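Local coordinates for nodulation fucosyltransferase NodZ (Bradyrhizobium sp., PDB 2HHC), which belongs to the NodZ family of glycosyltransferases, enzymes of the GT-B clan, which share a fold of two facing Rossmann-like domains, at residues A[142-145]-A[146-150]; A[267-270]-A[271-275]. All blocks are in the same frame, centred on the assembly; numbering follows the deposited sequence.

Overall arrangement
From the N terminus the chain first builds a sheet around strands 6-10 and 125-128, then reaches helix 138-147, whose C-terminal turn is contact 1. The chain leaves this turn for helix 152-166 and the second sheet, around strands 170-176 and 279-283, against which helix 258-274 packs; contact 2 is the last part of that helix. Each contact is a local helical turn that closes no long loop, and the two follow in series without nesting or crossing. With centres about 14 Å apart they nevertheless touch: Phe145 and Leu150 pack on Tyr272, and Leu150 on Leu268, joining the passage between the sheets to the second one.

Contact 1: A[142-145]-A[146-150]; sequences RLIF and RNIKL
Arg146 closes on the carbonyl oxygen of Arg142 in the C-terminal turn of helix 138-147, where the chain stops coiling and passes toward helix 152-166. Its N donates to Arg142 O at 3.0 Å, and its CG sits 3.3 Å from the same oxygen before the chain bends at chi3 and carries the guanidinium away. Arg142 itself turns outward, toward a salt bridge with Glu138 and the carbonyl of Leu295, while the Phe145 ring stacks on Tyr292.

Asn147 follows with its side chain folded back along the helix. ND2 donates to Leu143 O at 2.9 Å, nearly straight at 161°, arriving in the carbonyl plane on a lone pair; the oxygen also lies close to the plane of the amide, which fixes that group's rotation. The backbone N of Asn147 donates to Ile144 O, 3.1 Å away and 66° above the carbonyl plane, a reach of three residues that tightens the turn.

Ile148 packs its branched chain against Leu19 of helix 15-32. With chi1 at 68°, CG1 stands between the backbone N and the carbonyl carbon and comes to 3.4 Å from Ile144 O, while CD1 touches Ile144 CG2 at 4.2 Å. Bridging the last turn to the departing chain, a water donates to both Phe145 O (2.7 Å) and Ile148 O (2.8 Å).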
ATOM      1  N   ARG A 142      -5.578   9.034   3.470  1.00 29.42           N
ATOM      2  CA  ARG A 142      -4.610   9.948   4.098  1.00 30.48           C
ATOM      3  C   ARG A 142      -4.659   9.774   5.604  1.00 30.48           C
ATOM      4  O   ARG A 142      -3.613   9.877   6.319  1.00 31.05           O
ATOM      5  CB  ARG A 142      -4.944  11.410   3.715  1.00 30.42           C
ATOM      6  CG  ARG A 142      -4.730  11.675   2.271  1.00 31.12           C
ATOM      7  CD  ARG A 142      -5.214  13.124   1.930  1.00 32.82           C
ATOM      8  NE  ARG A 142      -5.079  13.438   0.520  1.00 34.50           N
ATOM      9  CZ  ARG A 142      -3.951  13.755  -0.030  1.00 33.75           C
ATOM     10  NH1 ARG A 142      -2.866  13.874   0.722  1.00 41.02           N
ATOM     11  NH2 ARG A 142      -3.919  14.019  -1.321  1.00 39.27           N
ATOM     12  N   LEU A 143      -5.841   9.585   6.146  1.00 29.81           N
ATOM     13  CA  LEU A 143      -5.981   9.375   7.592  1.00 31.00           C
ATOM     14  C   LEU A 143      -5.202   8.165   8.065  1.00 31.32           C
ATOM     15  O   LEU A 143      -4.533   8.184   9.072  1.00 32.36           O
ATOM     16  CB  LEU A 143      -7.446   9.397   7.973  0.50 32.40           C
ATOM     17  CG  LEU A 143      -7.550   9.594   9.461  0.50 31.74           C
ATOM     18  CD1 LEU A 143      -8.755  10.424   9.732  0.50 33.96           C
ATOM     19  CD2 LEU A 143      -7.587   8.185  10.041  0.50 33.59           C
ATOM     20  N   ILE A 144      -5.222   7.085   7.318  1.00 28.94           N
ATOM     21  CA  ILE A 144      -4.460   5.898   7.713  1.00 30.11           C
ATOM     22  C   ILE A 144      -2.981   6.223   7.711  1.00 31.72           C
ATOM     23  O   ILE A 144      -2.277   5.905   8.672  1.00 31.07           O
ATOM     24  CB  ILE A 144      -4.737   4.721   6.747  1.00 30.24           C
ATOM     25  CG1 ILE A 144      -6.162   4.182   6.984  1.00 32.74           C
ATOM     26  CG2 ILE A 144      -3.740   3.638   6.851  1.00 31.35           C
ATOM     27  CD1 ILE A 144      -6.484   3.676   8.332  1.00 36.14           C
ATOM     28  N   PHE A 145      -2.465   6.826   6.646  1.00 30.22           N
ATOM     29  CA  PHE A 145      -1.008   7.152   6.622  1.00 30.51           C
ATOM     30  C   PHE A 145      -0.559   8.055   7.733  1.00 30.86           C
ATOM     31  O   PHE A 145       0.578   8.005   8.191  1.00 32.38           O
ATOM     32  CB  PHE A 145      -0.589   7.643   5.242  1.00 30.91           C
ATOM     33  CG  PHE A 145      -0.410   6.541   4.239  1.00 31.14           C
ATOM     34  CD1 PHE A 145       0.717   5.726   4.261  1.00 31.76           C
ATOM     35  CD2 PHE A 145      -1.319   6.342   3.285  1.00 32.95           C
ATOM     36  CE1 PHE A 145       0.898   4.744   3.354  1.00 32.57           C
ATOM     37  CE2 PHE A 145      -1.139   5.306   2.370  1.00 33.21           C
ATOM     38  CZ  PHE A 145      -0.028   4.529   2.456  1.00 30.84           C
ATOM     39  N   ARG A 146      -1.430   8.963   8.150  1.00 29.03           N
ATOM     40  CA  ARG A 146      -1.095   9.905   9.212  1.00 30.17           C
ATOM     41  C   ARG A 146      -1.199   9.308  10.606  1.00 29.97           C
ATOM     42  O   ARG A 146      -0.638   9.909  11.509  1.00 32.62           O
ATOM     43  CB  ARG A 146      -1.969  11.175   9.115  1.00 29.67           C
ATOM     44  CG  ARG A 146      -1.682  12.049   7.924  1.00 30.53           C
ATOM     45  CD  ARG A 146      -2.591  13.301   7.886  1.00 33.21           C
ATOM     46  NE  ARG A 146      -2.360  14.079   9.045  1.00 33.76           N
ATOM     47  CZ  ARG A 146      -1.376  14.940   9.156  1.00 38.90           C
ATOM     48  NH1 ARG A 146      -0.596  15.170   8.094  1.00 41.26           N
ATOM     49  NH2 ARG A 146      -1.213  15.594  10.273  1.00 39.32           N
ATOM     50  N   ASN A 147      -1.919   8.190  10.790  1.00 29.09           N
ATOM     51  CA  ASN A 147      -2.294   7.716  12.094  1.00 29.45           C
ATOM     52  C   ASN A 147      -1.854   6.335  12.457  1.00 31.48           C
ATOM     53  O   ASN A 147      -2.328   5.765  13.417  1.00 32.40           O
ATOM     54  CB  ASN A 147      -3.811   7.933  12.271  1.00 29.95           C
ATOM     55  CG  ASN A 147      -4.167   9.404  12.378  1.00 28.94           C
ATOM     56  OD1 ASN A 147      -3.974  10.021  13.458  1.00 31.38           O
ATOM     57  ND2 ASN A 147      -4.595  10.021  11.291  1.00 30.23           N
ATOM     58  N   ILE A 148      -0.931   5.818  11.672  1.00 31.20           N
ATOM     59  CA  ILE A 148      -0.110   4.665  12.033  1.00 31.54           C
ATOM     60  C   ILE A 148       1.345   5.114  11.822  1.00 30.49           C
ATOM     61  O   ILE A 148       1.644   6.069  11.056  1.00 33.16           O
ATOM     62  CB  ILE A 148      -0.444   3.409  11.209  1.00 31.70           C
ATOM     63  CG1 ILE A 148      -0.056   3.560   9.737  1.00 31.77           C
ATOM     64  CG2 ILE A 148      -1.949   3.088  11.330  1.00 33.17           C
ATOM     65  CD1 ILE A 148      -0.263   2.377   8.839  1.00 33.66           C
ATOM     66  N   LYS A 149       2.255   4.484  12.552  1.00 30.66           N
ATOM     67  CA  LYS A 149       3.631   4.956  12.585  1.00 31.03           C
ATOM     68  C   LYS A 149       4.549   3.755  12.342  1.00 30.44           C
ATOM     69  O   LYS A 149       4.435   2.714  12.999  1.00 29.16           O
ATOM     70  CB  LYS A 149       3.953   5.620  13.944  1.00 32.06           C
ATOM     71  CG  LYS A 149       5.279   6.258  14.035  1.00 34.06           C
ATOM     72  CD  LYS A 149       5.376   7.186  15.233  1.00 35.81           C
ATOM     73  N   LEU A 150       5.431   3.902  11.368  1.00 29.37           N
ATOM     74  CA  LEU A 150       6.458   2.889  11.114  1.00 28.31           C
ATOM     75  C   LEU A 150       7.292   2.654  12.379  1.00 27.47           C
ATOM     76  O   LEU A 150       7.597   3.544  13.174  1.00 27.59           O
ATOM     77  CB  LEU A 150       7.383   3.363   9.974  1.00 27.17           C
ATOM     78  CG  LEU A 150       6.767   3.221   8.576  1.00 28.97           C
ATOM     79  CD1 LEU A 150       7.657   4.088   7.681  1.00 29.72           C
ATOM     80  CD2 LEU A 150       6.658   1.815   8.095  1.00 28.99           C
TER
HETATM   81  O   HOH W   1       2.598   6.255   8.400  1.00 23.55           O

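Contact 2: A[267-270]-A[271-275]; sequences ALID and MYLLA
Leu268 and Tyr272, one helical turn apart, lie side by side and point the same way, forming one ridge on the C-terminal half of helix 258-274. Leu268 CD2 is the bump between two neighbours: it rests 4.1 Å from Tyr272 CE1, while Met271 SD approaches it at 4.3 Å from a roughly perpendicular direction. The methyl thus fills the corner between the aromatic side chain and the thioether.

A second ridge runs through Ile269 and Leu273, again alongside each other, with Ile269 CG2 3.8 Å from Leu273 CD1. That methyl reaches its neighbour because it stands anti to the backbone N, with CG1 taking the place beside the N (chi1 -67°).

Side chains of 271-275 also settle against the carbonyl oxygens one turn back. Met271 CG presses to 3.1 Å from Ala267 O, and its chain then bends at chi3. The ring of Tyr272 presents its edge to Leu268 O, which lies near the ring plane, 3.3 Å from CD1. Leu274 CG comes within 3.2 Å of Asp270 O. Regular helical bonds run alongside these contacts: the backbone N of Tyr272 donates to Leu268 O at 2.9 Å, and Met271, Leu273 and Leu274 repeat the pattern.

The helix belongs to the crossover from strand 239-240 to the parallel strand 279-283, as in a Rossmann-like domain. Ile269 faces helix 152-166 at Ile154 and Leu161, Asp270 and Leu273 meet Phe220 on strand 217-223, and Leu274 and Ala275 abut helix 291-296, where the rings of Tyr272 and Tyr292 meet at about 60°.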
ATOM      1  N   ALA A 267      10.568  -2.484   1.157  1.00 27.50           N
ATOM      2  CA  ALA A 267       9.398  -1.994   0.449  1.00 28.29           C
ATOM      3  C   ALA A 267       8.880  -0.700   1.066  1.00 28.54           C
ATOM      4  O   ALA A 267       8.593   0.268   0.383  1.00 29.20           O
ATOM      5  CB  ALA A 267       8.338  -3.043   0.406  1.00 28.89           C
ATOM      6  N   LEU A 268       8.751  -0.698   2.392  1.00 27.58           N
ATOM      7  CA  LEU A 268       8.218   0.471   3.081  1.00 27.56           C
ATOM      8  C   LEU A 268       9.142   1.675   2.957  1.00 27.84           C
ATOM      9  O   LEU A 268       8.672   2.809   2.769  1.00 28.67           O
ATOM     10  CB  LEU A 268       7.930   0.140   4.556  1.00 28.16           C
ATOM     11  CG  LEU A 268       6.743  -0.801   4.776  1.00 26.92           C
ATOM     12  CD1 LEU A 268       6.739  -1.423   6.151  1.00 27.12           C
ATOM     13  CD2 LEU A 268       5.387  -0.101   4.476  1.00 27.22           C
ATOM     14  N   ILE A 269      10.442   1.445   3.096  1.00 27.43           N
ATOM     15  CA  ILE A 269      11.394   2.516   2.919  1.00 29.16           C
ATOM     16  C   ILE A 269      11.218   3.193   1.545  1.00 29.59           C
ATOM     17  O   ILE A 269      11.158   4.448   1.426  1.00 30.74           O
ATOM     18  CB  ILE A 269      12.842   2.030   3.148  1.00 28.70           C
ATOM     19  CG1 ILE A 269      13.043   1.636   4.611  1.00 28.90           C
ATOM     20  CG2 ILE A 269      13.859   3.110   2.728  1.00 29.88           C
ATOM     21  CD1 ILE A 269      14.256   0.728   4.841  1.00 29.75           C
ATOM     22  N   ASP A 270      11.150   2.373   0.501  1.00 30.00           N
ATOM     23  CA  ASP A 270      10.954   2.919  -0.854  1.00 30.34           C
ATOM     24  C   ASP A 270       9.608   3.648  -0.985  1.00 30.25           C
ATOM     25  O   ASP A 270       9.512   4.750  -1.535  1.00 30.18           O
ATOM     26  CB  ASP A 270      10.957   1.790  -1.875  1.00 29.36           C
ATOM     27  CG  ASP A 270      12.367   1.323  -2.287  1.00 33.30           C
ATOM     28  OD1 ASP A 270      13.354   1.969  -1.879  1.00 34.86           O
ATOM     29  OD2 ASP A 270      12.435   0.280  -3.024  1.00 36.97           O
ATOM     30  N   MET A 271       8.532   3.067  -0.451  1.00 28.86           N
ATOM     31  CA  MET A 271       7.172   3.650  -0.584  1.00 29.87           C
ATOM     32  C   MET A 271       7.116   5.035   0.068  1.00 30.45           C
ATOM     33  O   MET A 271       6.545   5.966  -0.477  1.00 29.48           O
ATOM     34  CB  MET A 271       6.134   2.706   0.030  1.00 29.17           C
ATOM     35  CG  MET A 271       5.912   1.467  -0.724  1.00 33.05           C
ATOM     36  SD  MET A 271       4.862   0.397   0.208  1.00 35.81           S
ATOM     37  CE  MET A 271       3.438   1.337   0.227  1.00 29.23           C
ATOM     38  N   TYR A 272       7.691   5.134   1.274  1.00 29.38           N
ATOM     39  CA  TYR A 272       7.677   6.380   2.004  1.00 30.32           C
ATOM     40  C   TYR A 272       8.635   7.420   1.416  1.00 30.76           C
ATOM     41  O   TYR A 272       8.299   8.601   1.351  1.00 31.48           O
ATOM     42  CB  TYR A 272       7.939   6.070   3.487  1.00 29.52           C
ATOM     43  CG  TYR A 272       6.714   5.636   4.260  1.00 29.47           C
ATOM     44  CD1 TYR A 272       6.125   4.400   4.101  1.00 29.40           C
ATOM     45  CD2 TYR A 272       6.139   6.471   5.232  1.00 29.20           C
ATOM     46  CE1 TYR A 272       5.030   4.020   4.788  1.00 30.17           C
ATOM     47  CE2 TYR A 272       5.060   6.072   5.931  1.00 29.48           C
ATOM     48  CZ  TYR A 272       4.482   4.859   5.748  1.00 28.63           C
ATOM     49  OH  TYR A 272       3.369   4.443   6.468  1.00 29.96           O
ATOM     50  N   LEU A 273       9.811   7.015   0.940  1.00 29.55           N
ATOM     51  CA  LEU A 273      10.710   7.960   0.312  1.00 30.62           C
ATOM     52  C   LEU A 273      10.155   8.462  -1.027  1.00 30.90           C
ATOM     53  O   LEU A 273      10.322   9.606  -1.367  1.00 31.16           O
ATOM     54  CB  LEU A 273      12.079   7.363   0.155  1.00 30.43           C
ATOM     55  CG  LEU A 273      12.967   7.310   1.412  1.00 30.39           C
ATOM     56  CD1 LEU A 273      14.175   6.540   1.109  1.00 32.14           C
ATOM     57  CD2 LEU A 273      13.291   8.733   1.911  1.00 30.99           C
ATOM     58  N   LEU A 274       9.480   7.625  -1.786  1.00 30.16           N
ATOM     59  CA  LEU A 274       8.829   8.086  -3.002  1.00 30.54           C
ATOM     60  C   LEU A 274       7.874   9.240  -2.707  1.00 30.44           C
ATOM     61  O   LEU A 274       7.746  10.194  -3.527  1.00 30.82           O
ATOM     62  CB  LEU A 274       8.113   6.947  -3.725  1.00 30.21           C
ATOM     63  CG  LEU A 274       8.991   5.962  -4.466  1.00 31.23           C
ATOM     64  CD1 LEU A 274       8.271   4.700  -4.827  1.00 32.56           C
ATOM     65  CD2 LEU A 274       9.564   6.588  -5.770  1.00 32.37           C
ATOM     66  N   ALA A 275       7.199   9.205  -1.567  1.00 30.09           N
ATOM     67  CA  ALA A 275       6.253  10.268  -1.209  1.00 30.68           C
ATOM     68  C   ALA A 275       6.893  11.608  -0.841  1.00 31.33           C
ATOM     69  O   ALA A 275       6.194  12.596  -0.633  1.00 32.21           O
ATOM     70  CB  ALA A 275       5.348   9.805  -0.099  1.00 31.69           C
TER